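Local coordinates for protein 1-pyrroline-5-carboxylate dehydrogenase (Thermus thermophilus, PDB 1UZB) that probably oxidises the open-chain semialdehyde form of 1-pyrroline-5-carboxylate to glutamate, using a nicotinamide cofactor, as an enzyme of the aldehyde dehydrogenase family, at residues Val363-Ile376 against Ile413-Val425. Sequence-based numbering, arbitrary orientation.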
loop_
_atom_site.group_PDB
_atom_site.type_symbol
_atom_site.label_atom_id
_atom_site.label_comp_id
_atom_site.label_asym_id
_atom_site.label_seq_id
_atom_site.Cartn_x
_atom_site.Cartn_y
_atom_site.Cartn_z
ATOM N N VAL A 363 -41.695 -2.585 -30.499
ATOM C CA VAL A 363 -40.559 -1.699 -30.701
ATOM C C VAL A 363 -41.095 -0.366 -30.168
ATOM O O VAL A 363 -42.308 -0.200 -30.000
ATOM C CB VAL A 363 -40.098 -1.628 -32.179
ATOM C CG1 VAL A 363 -39.474 -2.960 -32.573
ATOM C CG2 VAL A 363 -41.253 -1.291 -33.094
ATOM N N VAL A 364 -40.207 0.582 -29.905
ATOM C CA VAL A 364 -40.603 1.831 -29.265
ATOM C C VAL A 364 -41.563 2.822 -29.918
ATOM O O VAL A 364 -42.283 3.527 -29.210
ATOM C CB VAL A 364 -39.342 2.606 -28.797
ATOM C CG1 VAL A 364 -38.769 3.429 -29.937
ATOM C CG2 VAL A 364 -39.681 3.472 -27.594
ATOM N N SER A 365 -41.600 2.888 -31.242
ATOM C CA SER A 365 -42.478 3.860 -31.890
ATOM C C SER A 365 -42.855 3.453 -33.298
ATOM O O SER A 365 -42.302 2.505 -33.849
ATOM C CB SER A 365 -41.782 5.218 -31.955
ATOM O OG SER A 365 -40.645 5.139 -32.804
ATOM N N ALA A 366 -43.790 4.199 -33.883
ATOM C CA ALA A 366 -44.235 3.937 -35.242
ATOM C C ALA A 366 -43.082 4.139 -36.219
ATOM O O ALA A 366 -42.932 3.371 -37.164
ATOM C CB ALA A 366 -45.397 4.857 -35.600
ATOM N N GLU A 367 -42.267 5.164 -35.993
ATOM C CA GLU A 367 -41.142 5.405 -36.889
ATOM C C GLU A 367 -40.113 4.286 -36.766
ATOM O O GLU A 367 -39.553 3.841 -37.764
ATOM C CB GLU A 367 -40.484 6.757 -36.603
ATOM C CG GLU A 367 -39.274 7.051 -37.496
ATOM C CD GLU A 367 -39.596 7.034 -38.989
ATOM O OE1 GLU A 367 -38.647 7.114 -39.799
ATOM O OE2 GLU A 367 -40.787 6.942 -39.361
ATOM N N GLN A 368 -39.857 3.828 -35.545
ATOM C CA GLN A 368 -38.901 2.742 -35.367
ATOM C C GLN A 368 -39.423 1.495 -36.066
ATOM O O GLN A 368 -38.665 0.763 -36.700
ATOM C CB GLN A 368 -38.672 2.464 -33.878
ATOM C CG GLN A 368 -37.536 1.493 -33.597
ATOM C CD GLN A 368 -36.216 1.959 -34.184
ATOM O OE1 GLN A 368 -35.750 3.060 -33.894
ATOM N NE2 GLN A 368 -35.607 1.121 -35.015
ATOM N N GLU A 369 -40.728 1.266 -35.964
ATOM C CA GLU A 369 -41.342 0.116 -36.607
ATOM C C GLU A 369 -41.157 0.209 -38.121
ATOM O O GLU A 369 -40.786 -0.765 -38.774
ATOM C CB GLU A 369 -42.829 0.063 -36.265
ATOM C CG GLU A 369 -43.555 -1.139 -36.840
ATOM C CD GLU A 369 -45.031 -1.125 -36.511
ATOM O OE1 GLU A 369 -45.723 -0.175 -36.930
ATOM O OE2 GLU A 369 -45.498 -2.062 -35.832
ATOM N N ARG A 370 -41.408 1.392 -38.674
ATOM C CA ARG A 370 -41.269 1.582 -40.110
ATOM C C ARG A 370 -39.837 1.294 -40.551
ATOM O O ARG A 370 -39.612 0.620 -41.558
ATOM C CB ARG A 370 -41.641 3.010 -40.505
ATOM C CG ARG A 370 -41.723 3.208 -42.016
ATOM C CD ARG A 370 -41.746 4.676 -42.389
ATOM N NE ARG A 370 -40.469 5.323 -42.108
ATOM C CZ ARG A 370 -39.354 5.114 -42.800
ATOM N NH1 ARG A 370 -39.350 4.274 -43.826
ATOM N NH2 ARG A 370 -38.238 5.741 -42.461
ATOM N N LYS A 371 -38.873 1.802 -39.790
ATOM C CA LYS A 371 -37.466 1.602 -40.117
ATOM C C LYS A 371 -37.051 0.135 -40.081
ATOM O O LYS A 371 -36.374 -0.348 -40.989
ATOM C CB LYS A 371 -36.581 2.413 -39.167
ATOM C CG LYS A 371 -36.680 3.922 -39.353
ATOM C CD LYS A 371 -35.746 4.653 -38.397
ATOM C CE LYS A 371 -35.863 6.160 -38.548
ATOM N NZ LYS A 371 -34.937 6.882 -37.633
ATOM N N VAL A 372 -37.456 -0.580 -39.037
ATOM C CA VAL A 372 -37.104 -1.989 -38.926
ATOM C C VAL A 372 -37.720 -2.784 -40.076
ATOM O O VAL A 372 -37.059 -3.623 -40.686
ATOM C CB VAL A 372 -37.565 -2.568 -37.571
ATOM C CG1 VAL A 372 -37.288 -4.066 -37.517
ATOM C CG2 VAL A 372 -36.837 -1.856 -36.439
ATOM N N LEU A 373 -38.981 -2.505 -40.381
ATOM C CA LEU A 373 -39.656 -3.199 -41.468
ATOM C C LEU A 373 -38.997 -2.868 -42.805
ATOM O O LEU A 373 -38.951 -3.707 -43.701
ATOM C CB LEU A 373 -41.140 -2.823 -41.504
ATOM C CG LEU A 373 -41.965 -3.273 -40.293
ATOM C CD1 LEU A 373 -43.386 -2.728 -40.397
ATOM C CD2 LEU A 373 -41.973 -4.794 -40.213
ATOM N N SER A 374 -38.484 -1.646 -42.934
ATOM C CA SER A 374 -37.814 -1.245 -44.167
ATOM C C SER A 374 -36.532 -2.056 -44.330
ATOM O O SER A 374 -36.208 -2.524 -45.425
ATOM C CB SER A 374 -37.483 0.247 -44.143
ATOM O OG SER A 374 -36.845 0.630 -45.351
ATOM N N TYR A 375 -35.797 -2.217 -43.233
ATOM C CA TYR A 375 -34.565 -2.990 -43.268
ATOM C C TYR A 375 -34.857 -4.454 -43.574
ATOM O O TYR A 375 -34.044 -5.136 -44.198
ATOM C CB TYR A 375 -33.808 -2.860 -41.943
ATOM C CG TYR A 375 -32.796 -1.738 -41.945
ATOM C CD1 TYR A 375 -31.719 -1.751 -42.830
ATOM C CD2 TYR A 375 -32.911 -0.662 -41.066
ATOM C CE1 TYR A 375 -30.779 -0.723 -42.843
ATOM C CE2 TYR A 375 -31.976 0.377 -41.070
ATOM C CZ TYR A 375 -30.912 0.337 -41.958
ATOM O OH TYR A 375 -29.970 1.341 -41.953
ATOM N N ILE A 376 -36.016 -4.940 -43.142
ATOM C CA ILE A 376 -36.384 -6.320 -43.418
ATOM C C ILE A 376 -36.600 -6.491 -44.926
ATOM O O ILE A 376 -36.205 -7.504 -45.506
ATOM C CB ILE A 376 -37.649 -6.727 -42.616
ATOM C CG1 ILE A 376 -37.274 -6.897 -41.138
ATOM C CG2 ILE A 376 -38.249 -8.013 -43.176
ATOM C CD1 ILE A 376 -38.453 -7.109 -40.202
ATOM N N ILE A 413 -27.709 -5.107 -44.336
ATOM C CA ILE A 413 -28.182 -5.647 -43.065
ATOM C C ILE A 413 -27.058 -6.241 -42.218
ATOM O O ILE A 413 -27.278 -6.612 -41.066
ATOM C CB ILE A 413 -29.293 -6.714 -43.244
ATOM C CG1 ILE A 413 -28.797 -7.887 -44.088
ATOM C CG2 ILE A 413 -30.529 -6.067 -43.852
ATOM C CD1 ILE A 413 -29.705 -9.102 -44.017
ATOM N N ALA A 414 -25.857 -6.330 -42.782
ATOM C CA ALA A 414 -24.709 -6.855 -42.042
ATOM C C ALA A 414 -23.745 -5.727 -41.671
ATOM O O ALA A 414 -22.711 -5.961 -41.043
ATOM C CB ALA A 414 -23.978 -7.906 -42.872
ATOM N N GLN A 415 -24.096 -4.499 -42.040
ATOM C CA GLN A 415 -23.249 -3.340 -41.775
ATOM C C GLN A 415 -23.943 -2.199 -41.039
ATOM O O GLN A 415 -23.311 -1.482 -40.260
ATOM C CB GLN A 415 -22.711 -2.784 -43.095
ATOM C CG GLN A 415 -21.746 -3.692 -43.822
ATOM C CD GLN A 415 -20.399 -3.766 -43.132
ATOM O OE1 GLN A 415 -19.839 -2.747 -42.734
ATOM N NE2 GLN A 415 -19.866 -4.972 -43.001
ATOM N N GLU A 416 -25.236 -2.024 -41.291
ATOM C CA GLU A 416 -25.987 -0.928 -40.686
ATOM C C GLU A 416 -26.790 -1.337 -39.457
ATOM O O GLU A 416 -27.375 -2.415 -39.418
ATOM C CB GLU A 416 -26.909 -0.308 -41.746
ATOM C CG GLU A 416 -26.159 0.047 -43.031
ATOM C CD GLU A 416 -27.037 0.630 -44.125
ATOM O OE1 GLU A 416 -26.543 0.754 -45.264
ATOM O OE2 GLU A 416 -28.206 0.970 -43.862
ATOM N N GLU A 417 -26.812 -0.461 -38.454
ATOM C CA GLU A 417 -27.529 -0.723 -37.210
ATOM C C GLU A 417 -29.038 -0.599 -37.403
ATOM O O GLU A 417 -29.564 0.496 -37.613
ATOM C CB GLU A 417 -27.060 0.242 -36.121
ATOM C CG GLU A 417 -27.597 -0.098 -34.740
ATOM C CD GLU A 417 -27.090 0.840 -33.663
ATOM O OE1 GLU A 417 -26.646 0.349 -32.602
ATOM O OE2 GLU A 417 -27.144 2.071 -33.870
ATOM N N ILE A 418 -29.725 -1.734 -37.314
ATOM C CA ILE A 418 -31.171 -1.797 -37.495
ATOM C C ILE A 418 -31.903 -1.457 -36.202
ATOM O O ILE A 418 -32.965 -0.836 -36.224
ATOM C CB ILE A 418 -31.584 -3.204 -37.972
ATOM C CG1 ILE A 418 -30.872 -3.522 -39.291
ATOM C CG2 ILE A 418 -33.098 -3.283 -38.140
ATOM C CD1 ILE A 418 -31.040 -4.950 -39.754
ATOM N N PHE A 419 -31.333 -1.876 -35.077
ATOM C CA PHE A 419 -31.914 -1.598 -33.770
ATOM C C PHE A 419 -33.307 -2.195 -33.626
ATOM O O PHE A 419 -34.222 -1.555 -33.105
ATOM C CB PHE A 419 -31.959 -0.086 -33.538
ATOM C CG PHE A 419 -31.443 0.337 -32.192
ATOM C CD1 PHE A 419 -32.298 0.889 -31.243
ATOM C CD2 PHE A 419 -30.095 0.192 -31.876
ATOM C CE1 PHE A 419 -31.816 1.293 -29.999
ATOM C CE2 PHE A 419 -29.605 0.594 -30.636
ATOM C CZ PHE A 419 -30.466 1.145 -29.696
ATOM N N GLY A 420 -33.452 -3.429 -34.095
ATOM C CA GLY A 420 -34.719 -4.131 -34.017
ATOM C C GLY A 420 -34.447 -5.615 -33.861
ATOM O O GLY A 420 -33.287 -6.027 -33.837
ATOM N N PRO A 421 -35.489 -6.450 -33.759
ATOM C CA PRO A 421 -35.305 -7.898 -33.600
ATOM C C PRO A 421 -34.938 -8.593 -34.907
ATOM O O PRO A 421 -35.657 -9.479 -35.372
ATOM C CB PRO A 421 -36.656 -8.352 -33.057
ATOM C CG PRO A 421 -37.612 -7.418 -33.747
ATOM C CD PRO A 421 -36.915 -6.078 -33.688
ATOM N N VAL A 422 -33.805 -8.193 -35.480
ATOM C CA VAL A 422 -33.339 -8.746 -36.748
ATOM C C VAL A 422 -31.901 -9.245 -36.646
ATOM O O VAL A 422 -30.968 -8.462 -36.453
ATOM C CB VAL A 422 -33.417 -7.692 -37.872
ATOM C CG1 VAL A 422 -32.955 -8.300 -39.182
ATOM C CG2 VAL A 422 -34.841 -7.172 -38.000
ATOM N N LEU A 423 -31.733 -10.556 -36.792
ATOM C CA LEU A 423 -30.423 -11.188 -36.715
ATOM C C LEU A 423 -29.937 -11.635 -38.087
ATOM O O LEU A 423 -30.668 -12.310 -38.818
ATOM C CB LEU A 423 -30.498 -12.402 -35.789
ATOM C CG LEU A 423 -29.210 -13.191 -35.575
ATOM C CD1 LEU A 423 -28.181 -12.319 -34.875
ATOM C CD2 LEU A 423 -29.516 -14.427 -34.746
ATOM N N SER A 424 -28.700 -11.269 -38.421
ATOM C CA SER A 424 -28.088 -11.642 -39.698
ATOM C C SER A 424 -27.024 -12.708 -39.451
ATOM O O SER A 424 -26.062 -12.475 -38.718
ATOM C CB SER A 424 -27.442 -10.420 -40.357
ATOM O OG SER A 424 -28.417 -9.462 -40.742
ATOM N N VAL A 425 -27.198 -13.872 -40.068
ATOM C CA VAL A 425 -26.265 -14.978 -39.897
ATOM C C VAL A 425 -25.317 -15.067 -41.081
ATOM O O VAL A 425 -25.742 -15.136 -42.240
ATOM C CB VAL A 425 -27.021 -16.310 -39.733
ATOM C CG1 VAL A 425 -26.047 -17.435 -39.417
ATOM C CG2 VAL A 425 -28.057 -16.176 -38.623
HETATM O O HOH W 1 -29.602 2.678 -39.429
#
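The Tyr375 ring has Ile418 over one face and the Glu416 carboxylate at its edge. The contact joins helix 366-379 to the Glu-Glu-Ile-Phe-Gly-Pro signature of aldehyde dehydrogenases, residues 416-421, which leads into strand 422-428 of the seven-stranded sheet. Ile418 CG1 makes a CH-pi contact, 4.0 Å from the ring centroid but offset toward the rim, where it nears Tyr375 CG. With CG1 of Ile418 anti to the carbonyl carbon (chi1 -59°), the other branch, CG2, stands anti to the backbone N and lies against Tyr375 CB and CD2; beta-branching thus lets one residue cover both ring and stem.

At the ring's edge, Tyr375 OH donates to Glu416 OE2 over 2.6 Å, and the oxygen accepts with its anti lone pair, the one turned away from OE1; ring and carboxylate planes are 83° apart. Glu416 OE1 forms a salt bridge with Arg412, which probably helps keep the glutamate charged. A water donates to Tyr375 OH and to Glu417 O, tying the phenol also to the signature backbone. Tyrosine suits this boundary because its ring packs on isoleucine while its hydroxyl serves two polar partners. In relatives, the glutamate and phenylalanine corresponding to Glu417 and Phe419 contact the cofactor; here Glu417 OE1 accepts from Gly291 N.

Further along, Gly420, having no side chain, lets the helix approach closely: Val372 CG2 lies 3.9 Å from Gly420 CA. Pro421 then centres an inverse gamma turn, its Val422 N to Gly420 O bond weak, which redirects the chain into the strand. Compact, branched valine fills the buried junction beyond: Val422 CG2 lies 4.0 Å from Val372 CG1 and likewise 4.0 Å from Ile376 CG1.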